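Local coordinates for histidine triad protein (Plasmodium falciparum 3D7, PDB 5CS2) that probably hydrolyses diadenosine triphosphate to AMP and ADP with the help of a divalent metal, and is bound by the antimalarial natural product cyclomarin A, at residues Glu74-Asp77 and Ile78-Cys82. Sequence-based numbering, arbitrary orientation.
Sequences EIID and INLLC
I78 N donates to E74 O at 3.0 Å, the first of four successive i to i+4 backbone bonds from 74-77 to 78-81 within helix 72-93, the long helix packed on the five-stranded antiparallel sheet of this HIT-domain protein. The bond is nearly straight, 172° at the hydrogen. I78 sends CG1 anti to its backbone N (chi1 -159°), which leaves CG2 lying 3.5 Å from E74 O; its side chain packs on S42 and I117 and comes within about 6 Å of that of H116, the predicted nucleotidylated histidine. N79 binds I75 O twice, through two bent bonds whose donors arrive from opposite faces of the carbonyl plane. N79 N lies 3.2 Å from I75 O. N79 ND2 is closer, 2.9 Å from I75 O. With CG beside the backbone N (chi1 -80°), the torsion brings ND2 back over the preceding turn. I75 O lies somewhat out of the amide plane. ND2 also bonds to Y67 OH, so both acceptors engage ND2, which holds the NH2 end of the amide on this side. L80 N reaches I76 O at 2.9 Å, and the two side chains run alongside each other in the same direction, I76 CG2 touching L80 CD1. This flank faces the second subunit of the dimer, where I76 meets I76 and L80 meets I75 of that neighbouring subunit. L81 N closes the next turn on D77 O, while its side chain turns to S42 and L58 of the sheet. The carboxylate of D77 points off the helix instead, its OD1 accepting from T39 and S42, and E74 forms a salt bridge with K64. C82 packs on L58, I117 and I119, and its N bonds to I78 O at 3.0 Å.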
loop_
_atom_site.group_PDB
_atom_site.type_symbol
_atom_site.label_atom_id
_atom_site.label_comp_id
_atom_site.label_asym_id
_atom_site.label_seq_id
_atom_site.Cartn_x
_atom_site.Cartn_y
_atom_site.Cartn_z
ATOM N N GLU A 74 -13.006 0.453 3.340
ATOM C CA GLU A 74 -12.071 -0.671 3.454
ATOM C C GLU A 74 -10.644 -0.282 3.057
ATOM O O GLU A 74 -9.697 -0.762 3.676
ATOM C CB GLU A 74 -12.519 -1.881 2.611
ATOM C CG GLU A 74 -13.842 -2.493 3.043
ATOM C CD GLU A 74 -14.309 -3.636 2.156
ATOM O OE1 GLU A 74 -14.385 -3.442 0.918
ATOM O OE2 GLU A 74 -14.546 -4.744 2.694
ATOM N N ILE A 75 -10.494 0.540 1.997
ATOM C CA ILE A 75 -9.180 1.026 1.524
ATOM C C ILE A 75 -8.545 1.832 2.640
ATOM O O ILE A 75 -7.383 1.617 2.977
ATOM C CB ILE A 75 -9.275 1.863 0.205
ATOM C CG1 ILE A 75 -9.804 0.995 -0.940
ATOM C CG2 ILE A 75 -7.874 2.478 -0.162
ATOM C CD1 ILE A 75 -10.488 1.816 -2.059
ATOM N N ILE A 76 -9.318 2.764 3.222
ATOM C CA ILE A 76 -8.796 3.575 4.323
ATOM C C ILE A 76 -8.415 2.703 5.514
ATOM O O ILE A 76 -7.335 2.874 6.095
ATOM C CB ILE A 76 -9.844 4.646 4.684
ATOM C CG1 ILE A 76 -10.009 5.670 3.517
ATOM C CG2 ILE A 76 -9.547 5.324 6.059
ATOM C CD1 ILE A 76 -11.235 6.607 3.671
ATOM N N ASP A 77 -9.312 1.782 5.895
ATOM C CA ASP A 77 -9.084 0.925 7.057
ATOM C C ASP A 77 -7.812 0.094 6.919
ATOM O O ASP A 77 -6.945 0.154 7.793
ATOM C CB ASP A 77 -10.323 0.043 7.319
ATOM C CG ASP A 77 -10.231 -0.776 8.605
ATOM O OD1 ASP A 77 -9.362 -1.664 8.675
ATOM O OD2 ASP A 77 -11.076 -0.555 9.522
ATOM N N ILE A 78 -7.671 -0.661 5.821
ATOM C CA ILE A 78 -6.538 -1.555 5.664
ATOM C C ILE A 78 -5.197 -0.785 5.568
ATOM O O ILE A 78 -4.164 -1.288 6.035
ATOM C CB ILE A 78 -6.719 -2.600 4.533
ATOM C CG1 ILE A 78 -5.770 -3.795 4.777
ATOM C CG2 ILE A 78 -6.473 -1.979 3.148
ATOM C CD1 ILE A 78 -5.971 -5.051 3.956
ATOM N N ASN A 79 -5.257 0.440 5.024
ATOM C CA ASN A 79 -4.054 1.241 4.837
ATOM C C ASN A 79 -3.635 1.974 6.089
ATOM O O ASN A 79 -2.428 2.058 6.345
ATOM C CB ASN A 79 -4.180 2.135 3.638
ATOM C CG ASN A 79 -3.907 1.310 2.394
ATOM O OD1 ASN A 79 -2.834 0.716 2.217
ATOM N ND2 ASN A 79 -4.933 1.119 1.588
ATOM N N LEU A 80 -4.589 2.442 6.882
ATOM C CA LEU A 80 -4.257 3.015 8.199
ATOM C C LEU A 80 -3.705 1.909 9.107
ATOM O O LEU A 80 -2.722 2.132 9.811
ATOM C CB LEU A 80 -5.457 3.707 8.835
ATOM C CG LEU A 80 -5.972 4.977 8.135
ATOM C CD1 LEU A 80 -7.179 5.518 8.873
ATOM C CD2 LEU A 80 -4.882 6.067 8.021
ATOM N N LEU A 81 -4.284 0.678 9.031
ATOM C CA LEU A 81 -3.754 -0.463 9.794
ATOM C C LEU A 81 -2.317 -0.797 9.370
ATOM O O LEU A 81 -1.468 -1.080 10.201
ATOM C CB LEU A 81 -4.685 -1.700 9.613
ATOM C CG LEU A 81 -4.249 -2.944 10.378
ATOM C CD1 LEU A 81 -4.195 -2.661 11.907
ATOM C CD2 LEU A 81 -5.207 -4.092 10.127
ATOM N N CYS A 82 -2.035 -0.756 8.063
ATOM C CA CYS A 82 -0.697 -0.983 7.550
ATOM C C CYS A 82 0.305 -0.007 8.159
ATOM O O CYS A 82 1.364 -0.440 8.629
ATOM C CB CYS A 82 -0.666 -0.907 6.027
ATOM S SG CYS A 82 0.970 -1.234 5.342
#